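Malate synthase (Haloferax volcanii, PDB 3OYZ) catalyses the magnesium-dependent Claisen condensation of acetyl-CoA with glyoxylate and the hydrolysis of the malyl-CoA formed, giving malate in the glyoxylate cycle. Local coordinates at residues 164-169 against 214-219; 87-92 against 157-162; 104-107 against 112-115. One frame throughout, in Å; residues are numbered along the deposited sequence.

Contact 1 (164-169 against 214-219); sequences LAMGDL and HNTSRG. With K (potassium ion), chain F.
N215 meets M166 through its backbone: the carbonyl O of N215 lies 3.9 Å from CE of M166, while its amide NH2 turns to E163 and is hydrogen-bonded there. One residue on, T216 gives M166 its closest approach, with OG1 3.5 Å from CE, and the thioether sulfur SD rests 3.7 Å from T216 CA. The bend at chi3 (-79°) of an otherwise extended M166 chain folds the methyl onto the helix at this point. The hydroxyl of T216 is hydrogen-bonded to D188 and L212 O; towards CE it makes a van der Waals contact. The turn after helix 160-165 packs here on helix 210-223 in the outer helical ring of the TIM barrel, and L186 of strand 183-188 touches both M166 and T216. Were M166 cut back to an alanine, a gap would probably open between the 164-169 turn and helix 210-223, leaving T216 CA and OG1 without their covering thioether. S217 faces away from M166 and binds potassium through OG (2.7 Å from K) and, at longer range, O. At G219 the backbones come nearest, its CA 5.4 Å from CA of M166, and a water donates to M166 O (2.8 Å) and to G219 O (2.9 Å).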
loop_
_atom_site.group_PDB
_atom_site.type_symbol
_atom_site.label_atom_id
_atom_site.label_comp_id
_atom_site.label_asym_id
_atom_site.label_seq_id
_atom_site.Cartn_x
_atom_site.Cartn_y
_atom_site.Cartn_z
ATOM N N LEU A 164 8.402 1.301 -8.131
ATOM C CA LEU A 164 7.603 2.230 -8.994
ATOM C C LEU A 164 7.608 1.838 -10.479
ATOM O O LEU A 164 6.569 1.988 -11.167
ATOM C CB LEU A 164 8.163 3.663 -8.867
ATOM C CG LEU A 164 7.910 4.287 -7.479
ATOM C CD1 LEU A 164 8.687 5.583 -7.245
ATOM C CD2 LEU A 164 6.417 4.490 -7.225
ATOM N N ALA A 165 8.738 1.274 -10.951
ATOM C CA ALA A 165 8.809 0.927 -12.384
ATOM C C ALA A 165 7.793 -0.163 -12.733
ATOM O O ALA A 165 7.393 -0.312 -13.897
ATOM C CB ALA A 165 10.218 0.429 -12.838
ATOM N N MET A 166 7.242 -0.876 -11.763
ATOM C CA MET A 166 6.292 -1.964 -12.140
ATOM C C MET A 166 4.951 -1.343 -12.564
ATOM O O MET A 166 4.186 -2.005 -13.285
ATOM C CB MET A 166 6.051 -2.969 -10.997
ATOM C CG MET A 166 7.234 -3.818 -10.650
ATOM S SD MET A 166 6.819 -4.983 -9.327
ATOM C CE MET A 166 6.901 -3.989 -7.848
ATOM N N GLY A 167 4.712 -0.066 -12.234
ATOM C CA GLY A 167 3.426 0.619 -12.527
ATOM C C GLY A 167 3.082 0.727 -14.017
ATOM O O GLY A 167 1.896 0.736 -14.392
ATOM N N ASP A 168 4.065 0.834 -14.917
ATOM C CA ASP A 168 3.716 1.070 -16.306
ATOM C C ASP A 168 4.283 -0.034 -17.251
ATOM O O ASP A 168 4.531 0.200 -18.445
ATOM C CB ASP A 168 4.153 2.484 -16.721
ATOM C CG ASP A 168 3.478 2.970 -18.005
ATOM O OD1 ASP A 168 2.310 2.574 -18.264
ATOM O OD2 ASP A 168 4.150 3.679 -18.789
ATOM N N LEU A 169 4.484 -1.235 -16.711
ATOM C CA LEU A 169 5.248 -2.243 -17.387
ATOM C C LEU A 169 4.489 -2.697 -18.593
ATOM O O LEU A 169 5.091 -2.919 -19.644
ATOM C CB LEU A 169 5.423 -3.426 -16.418
ATOM C CG LEU A 169 6.466 -4.511 -16.451
ATOM C CD1 LEU A 169 7.756 -3.859 -16.878
ATOM C CD2 LEU A 169 6.552 -5.125 -15.050
ATOM N N HIS A 214 2.345 -6.606 -1.895
ATOM C CA HIS A 214 1.143 -6.217 -2.604
ATOM C C HIS A 214 1.433 -5.656 -4.006
ATOM O O HIS A 214 0.858 -6.115 -5.007
ATOM C CB HIS A 214 0.257 -5.219 -1.848
ATOM C CG HIS A 214 -0.935 -4.773 -2.642
ATOM N ND1 HIS A 214 -2.141 -5.463 -2.624
ATOM C CD2 HIS A 214 -1.100 -3.753 -3.514
ATOM C CE1 HIS A 214 -3.019 -4.813 -3.372
ATOM N NE2 HIS A 214 -2.407 -3.797 -3.958
ATOM N N ASN A 215 2.301 -4.664 -4.068
ATOM C CA ASN A 215 2.675 -4.048 -5.364
ATOM C C ASN A 215 3.380 -4.950 -6.369
ATOM O O ASN A 215 3.138 -4.791 -7.567
ATOM C CB ASN A 215 3.518 -2.801 -5.090
ATOM C CG ASN A 215 2.727 -1.753 -4.277
ATOM O OD1 ASN A 215 1.489 -1.839 -4.111
ATOM N ND2 ASN A 215 3.469 -0.916 -3.584
ATOM N N THR A 216 4.152 -5.937 -5.878
ATOM C CA THR A 216 4.873 -6.856 -6.777
ATOM C C THR A 216 3.854 -7.886 -7.284
ATOM O O THR A 216 3.769 -8.161 -8.453
ATOM C CB THR A 216 5.933 -7.574 -5.984
ATOM O OG1 THR A 216 6.777 -6.520 -5.464
ATOM C CG2 THR A 216 6.736 -8.547 -6.978
ATOM N N SER A 217 2.959 -8.312 -6.403
ATOM C CA SER A 217 1.841 -9.146 -6.871
ATOM C C SER A 217 0.914 -8.495 -7.896
ATOM O O SER A 217 0.602 -9.091 -8.941
ATOM C CB SER A 217 1.074 -9.710 -5.656
ATOM O OG SER A 217 -0.098 -10.382 -6.187
ATOM N N ARG A 218 0.507 -7.227 -7.670
ATOM C CA ARG A 218 -0.232 -6.408 -8.617
ATOM C C ARG A 218 0.509 -6.206 -9.905
ATOM O O ARG A 218 -0.047 -6.398 -11.001
ATOM C CB ARG A 218 -0.521 -5.027 -7.934
ATOM C CG ARG A 218 -1.106 -4.006 -8.892
ATOM C CD ARG A 218 -1.270 -2.782 -8.003
ATOM N NE ARG A 218 0.022 -2.111 -7.866
ATOM C CZ ARG A 218 0.247 -1.018 -7.145
ATOM N NH1 ARG A 218 -0.742 -0.434 -6.485
ATOM N NH2 ARG A 218 1.435 -0.437 -7.248
ATOM N N GLY A 219 1.797 -5.915 -9.789
ATOM C CA GLY A 219 2.557 -5.626 -10.994
ATOM C C GLY A 219 2.597 -6.883 -11.887
ATOM O O GLY A 219 2.510 -6.786 -13.122
HETATM K K K F . -0.362 -11.967 -8.367
HETATM O O HOH W 1 2.622 -4.100 -14.202
#

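Contact 2 (87-92 against 157-162); sequences WHRDSP and IESGEA. With MG (magnesium ion), chain D; PYR (pyruvic acid), chain C.
The guanidinium of R89 is sandwiched: S159 CB sits over the centre of one face, 3.6 Å from R89 CZ, and CE1 of the H88 ring lies over the centre of the opposite face, 3.8 Å above the plane. At the edge, near that plane, comes E161 OE1, with the carboxylate turned 80° from the guanidinium. OE1 is 3.5 Å from R89 CD and 3.8 Å from R89 NE, so the ion pair is a long one; the firmer partners are E123 for R89 and R170 of the third subunit for E161. The H88 ring is itself fixed in rotation by D90 N, which donates to H88 ND1 4° out of the ring plane, within the type I turn from H88 to S91. This is the C-terminal mouth of the TIM barrel, where the loop after strand 80-81 reaches across to the loop that ends strand 152-157. S159 is the N-cap of helix 160-165: chi1 of 68° sets OG between its own N and carbonyl carbon, and OG accepts from A162 N (3.1 Å). Beside it E158 binds magnesium through OE2 at 2.1 Å; D192, two waters and both O and O3 of pyruvate, whose contacts with R84, E158, V191 and D192 are consistent with its occupying the glyoxylate site, complete the shell. A second-shell link runs from R89 NH2 to a water (2.9 Å) that donates to E158 O at 2.7 Å, tying R89 to the backbone of the metal ligand.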
loop_
_atom_site.group_PDB
_atom_site.type_symbol
_atom_site.label_atom_id
_atom_site.label_comp_id
_atom_site.label_asym_id
_atom_site.label_seq_id
_atom_site.Cartn_x
_atom_site.Cartn_y
_atom_site.Cartn_z
ATOM N N TRP A 87 24.496 -7.278 -11.403
ATOM C CA TRP A 87 23.939 -6.081 -12.088
ATOM C C TRP A 87 23.799 -4.965 -11.076
ATOM O O TRP A 87 23.645 -5.165 -9.866
ATOM C CB TRP A 87 22.563 -6.402 -12.708
ATOM C CG TRP A 87 21.915 -5.291 -13.514
ATOM C CD1 TRP A 87 21.067 -4.288 -13.043
ATOM C CD2 TRP A 87 22.067 -5.075 -14.928
ATOM N NE1 TRP A 87 20.692 -3.486 -14.112
ATOM C CE2 TRP A 87 21.256 -3.961 -15.266
ATOM C CE3 TRP A 87 22.771 -5.749 -15.937
ATOM C CZ2 TRP A 87 21.155 -3.482 -16.570
ATOM C CZ3 TRP A 87 22.680 -5.289 -17.255
ATOM C CH2 TRP A 87 21.966 -4.085 -17.515
ATOM N N HIS A 88 23.859 -3.715 -11.525
ATOM C CA HIS A 88 23.376 -2.729 -10.578
ATOM C C HIS A 88 23.021 -1.491 -11.415
ATOM O O HIS A 88 23.791 -1.035 -12.258
ATOM C CB HIS A 88 24.429 -2.327 -9.516
ATOM C CG HIS A 88 23.854 -1.667 -8.306
ATOM N ND1 HIS A 88 23.342 -0.379 -8.340
ATOM C CD2 HIS A 88 23.768 -2.086 -7.012
ATOM C CE1 HIS A 88 22.947 -0.044 -7.120
ATOM N NE2 HIS A 88 23.219 -1.043 -6.299
ATOM N N ARG A 89 21.870 -0.919 -11.103
ATOM C CA ARG A 89 21.390 0.309 -11.739
ATOM C C ARG A 89 22.387 1.490 -11.672
ATOM O O ARG A 89 22.314 2.364 -12.559
ATOM C CB ARG A 89 20.041 0.737 -11.075
ATOM C CG ARG A 89 20.096 1.189 -9.588
ATOM C CD ARG A 89 18.711 1.202 -8.871
ATOM N NE ARG A 89 18.869 1.336 -7.431
ATOM C CZ ARG A 89 19.139 0.296 -6.644
ATOM N NH1 ARG A 89 19.193 -0.957 -7.142
ATOM N NH2 ARG A 89 19.285 0.495 -5.358
ATOM N N ASP A 90 23.206 1.584 -10.620
ATOM C CA ASP A 90 24.129 2.692 -10.460
ATOM C C ASP A 90 25.597 2.316 -10.784
ATOM O O ASP A 90 26.468 3.161 -10.629
ATOM C CB ASP A 90 24.108 3.233 -9.025
ATOM C CG ASP A 90 22.710 3.721 -8.594
ATOM O OD1 ASP A 90 22.040 4.382 -9.400
ATOM O OD2 ASP A 90 22.303 3.510 -7.442
ATOM N N SER A 91 25.868 1.127 -11.307
ATOM C CA SER A 91 27.261 0.750 -11.649
ATOM C C SER A 91 27.417 0.198 -13.051
ATOM O O SER A 91 27.136 -0.979 -13.354
ATOM C CB SER A 91 27.705 -0.312 -10.621
ATOM O OG SER A 91 28.999 -0.753 -10.984
ATOM N N PRO A 92 27.908 1.019 -13.968
ATOM C CA PRO A 92 28.107 0.507 -15.328
ATOM C C PRO A 92 29.081 -0.688 -15.418
ATOM O O PRO A 92 28.874 -1.559 -16.287
ATOM C CB PRO A 92 28.744 1.704 -16.058
ATOM C CG PRO A 92 28.255 2.912 -15.247
ATOM C CD PRO A 92 28.262 2.437 -13.848
ATOM N N ILE A 157 13.197 -7.028 -7.367
ATOM C CA ILE A 157 12.639 -5.689 -7.015
ATOM C C ILE A 157 13.234 -5.415 -5.665
ATOM O O ILE A 157 12.797 -5.995 -4.655
ATOM C CB ILE A 157 11.062 -5.734 -6.871
ATOM C CG1 ILE A 157 10.430 -6.306 -8.192
ATOM C CG2 ILE A 157 10.552 -4.280 -6.575
ATOM C CD1 ILE A 157 10.847 -5.578 -9.525
ATOM N N GLU A 158 14.285 -4.599 -5.626
ATOM C CA GLU A 158 14.925 -4.377 -4.342
ATOM C C GLU A 158 15.385 -2.948 -4.232
ATOM O O GLU A 158 16.378 -2.639 -3.546
ATOM C CB GLU A 158 16.113 -5.346 -4.121
ATOM C CG GLU A 158 17.194 -5.302 -5.157
ATOM C CD GLU A 158 18.061 -6.600 -5.005
ATOM O OE1 GLU A 158 18.651 -7.026 -5.990
ATOM O OE2 GLU A 158 18.020 -7.257 -3.959
ATOM N N SER A 159 14.623 -2.066 -4.900
ATOM C CA SER A 159 14.754 -0.633 -4.686
ATOM C C SER A 159 13.373 0.037 -4.852
ATOM O O SER A 159 12.497 -0.495 -5.563
ATOM C CB SER A 159 15.680 -0.055 -5.744
ATOM O OG SER A 159 15.255 -0.024 -7.104
ATOM N N GLY A 160 13.252 1.208 -4.246
ATOM C CA GLY A 160 12.118 2.090 -4.442
ATOM C C GLY A 160 11.876 2.362 -5.924
ATOM O O GLY A 160 10.727 2.307 -6.376
ATOM N N GLU A 161 12.916 2.589 -6.724
ATOM C CA GLU A 161 12.748 2.947 -8.137
ATOM C C GLU A 161 12.157 1.725 -8.857
ATOM O O GLU A 161 11.387 1.913 -9.796
ATOM C CB GLU A 161 14.083 3.302 -8.867
ATOM C CG GLU A 161 14.805 4.551 -8.508
ATOM C CD GLU A 161 16.071 4.771 -9.402
ATOM O OE1 GLU A 161 17.149 4.389 -8.890
ATOM O OE2 GLU A 161 15.995 5.240 -10.582
ATOM N N ALA A 162 12.576 0.480 -8.532
ATOM C CA ALA A 162 12.134 -0.625 -9.347
ATOM C C ALA A 162 10.687 -0.871 -8.941
ATOM O O ALA A 162 9.947 -1.430 -9.746
ATOM C CB ALA A 162 12.938 -1.900 -8.953
HETATM MG MG MG D . 19.678 -8.241 -3.026
HETATM C C PYR C . 17.848 -9.396 -1.325
HETATM O O PYR C . 18.512 -8.319 -1.506
HETATM O OXT PYR C . 16.889 -9.493 -0.476
HETATM C CA PYR C . 18.112 -10.448 -2.202
HETATM O O3 PYR C . 18.995 -10.304 -3.150
HETATM C CB PYR C . 17.330 -11.706 -2.113
HETATM O O HOH W 2 18.965 -1.802 -3.563
HETATM O O HOH W 3 20.510 -8.562 -4.812
HETATM O O HOH W 4 21.462 -9.650 -2.363
#

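Contact 3 (104-107 against 112-115); sequences DITD and AVEH
With chi1 at 67°, V113 swings CG2 anti to its backbone N, and this branch meets T106, whose own chi1 of 46° places CG2 beside the backbone N. The two side chains meet aslant, V113 CG2 lying 3.8 Å from T106 CB and equally far from T106 CG2. The other valine branch turns to the main chain: V113 CG1 is 3.6 Å from T106 O. The hydroxyl of T106 looks back into the helix, to M102 O, which leaves its carbon atoms to face the valine. Here helix 92-105 has just ended, and the chain doubles back through a short 3-10 segment at 113-114 before entering strand 118-121, an alpha-to-beta connection of the TIM barrel. F119 of that strand touches both I105 and T106, while I70 of helix 59-73 packs on A112. Alongside, A112 CB approaches I105 O at 4.0 Å. The backbones are joined by a water that donates to I105 O (2.8 Å), the carbonyl of the last helical residue, and to D107 O (2.7 Å) in the turn beyond, and accepts a weak bond from V113 N, 2.8 Å away.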
loop_
_atom_site.group_PDB
_atom_site.type_symbol
_atom_site.label_atom_id
_atom_site.label_comp_id
_atom_site.label_asym_id
_atom_site.label_seq_id
_atom_site.Cartn_x
_atom_site.Cartn_y
_atom_site.Cartn_z
ATOM N N ASP A 104 29.432 -15.635 -21.844
ATOM C CA ASP A 104 30.235 -16.877 -21.623
ATOM C C ASP A 104 29.353 -18.088 -21.363
ATOM O O ASP A 104 29.452 -19.122 -22.057
ATOM C CB ASP A 104 31.152 -16.735 -20.392
ATOM C CG ASP A 104 32.214 -15.685 -20.563
ATOM O OD1 ASP A 104 32.480 -15.324 -21.733
ATOM O OD2 ASP A 104 32.785 -15.224 -19.537
ATOM N N ILE A 105 28.435 -17.944 -20.402
ATOM C CA ILE A 105 27.539 -19.028 -20.024
ATOM C C ILE A 105 26.722 -19.547 -21.194
ATOM O O ILE A 105 26.491 -20.767 -21.251
ATOM C CB ILE A 105 26.706 -18.681 -18.787
ATOM C CG1 ILE A 105 27.674 -18.495 -17.619
ATOM C CG2 ILE A 105 25.639 -19.702 -18.520
ATOM C CD1 ILE A 105 27.083 -17.730 -16.412
ATOM N N THR A 106 26.312 -18.703 -22.150
ATOM C CA THR A 106 25.410 -19.231 -23.184
ATOM C C THR A 106 26.142 -19.664 -24.449
ATOM O O THR A 106 25.523 -19.978 -25.459
ATOM C CB THR A 106 24.378 -18.134 -23.637
ATOM O OG1 THR A 106 25.144 -16.942 -23.836
ATOM C CG2 THR A 106 23.410 -17.820 -22.483
ATOM N N ASP A 107 27.459 -19.617 -24.460
ATOM C CA ASP A 107 28.187 -20.121 -25.647
ATOM C C ASP A 107 27.701 -21.557 -25.897
ATOM O O ASP A 107 27.872 -22.379 -25.016
ATOM C CB ASP A 107 29.679 -20.118 -25.307
ATOM C CG ASP A 107 30.572 -20.606 -26.449
ATOM O OD1 ASP A 107 30.086 -21.152 -27.472
ATOM O OD2 ASP A 107 31.790 -20.391 -26.270
ATOM N N ALA A 112 26.025 -25.727 -21.830
ATOM C CA ALA A 112 25.093 -25.269 -20.795
ATOM C C ALA A 112 23.759 -24.637 -21.269
ATOM O O ALA A 112 22.716 -24.901 -20.647
ATOM C CB ALA A 112 25.819 -24.446 -19.773
ATOM N N VAL A 113 23.737 -23.917 -22.399
ATOM C CA VAL A 113 22.621 -23.016 -22.752
ATOM C C VAL A 113 21.343 -23.737 -23.114
ATOM O O VAL A 113 20.209 -23.275 -22.818
ATOM C CB VAL A 113 22.985 -22.001 -23.878
ATOM C CG1 VAL A 113 23.230 -22.691 -25.236
ATOM C CG2 VAL A 113 21.860 -20.939 -23.992
ATOM N N GLU A 114 21.516 -24.936 -23.700
ATOM C CA GLU A 114 20.381 -25.785 -23.955
ATOM C C GLU A 114 19.586 -26.149 -22.702
ATOM O O GLU A 114 18.425 -26.512 -22.852
ATOM C CB GLU A 114 20.782 -27.058 -24.764
ATOM C CG GLU A 114 22.191 -27.535 -24.477
ATOM C CD GLU A 114 23.280 -26.721 -25.184
ATOM O OE1 GLU A 114 23.355 -26.613 -26.429
ATOM O OE2 GLU A 114 24.136 -26.171 -24.483
ATOM N N HIS A 115 20.158 -26.056 -21.499
ATOM C CA HIS A 115 19.407 -26.369 -20.279
ATOM C C HIS A 115 19.082 -25.128 -19.386
ATOM O O HIS A 115 18.691 -25.271 -18.214
ATOM C CB HIS A 115 20.155 -27.426 -19.427
ATOM C CG HIS A 115 20.706 -28.551 -20.256
ATOM N ND1 HIS A 115 19.911 -29.374 -21.019
ATOM C CD2 HIS A 115 21.984 -28.923 -20.515
ATOM C CE1 HIS A 115 20.665 -30.199 -21.725
ATOM N NE2 HIS A 115 21.927 -29.954 -21.423
HETATM O O HOH W 5 26.376 -23.069 -22.863
#

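Contacts 1 and 2 share helix 160-165 and touch directly, M166 CE lying 3.9 Å from I157 CG2, whereas contact 3 stands apart, its nearest atoms about 12 Å from contact 2 and about 22 Å from contact 1. The touching residues of contacts 1 and 3 are all buried, and both combine apolar side-chain contact, thioether on helix or valine on threonine, with a water that bridges the two backbones. Contact 2 is only partly buried and charged, consistent with its place beside the magnesium site. Contacts 1 and 2 both reach the third subunit, and contact 1 the second as well; contact 3, its centre about 23 Å from that of the chain, meets no other subunit.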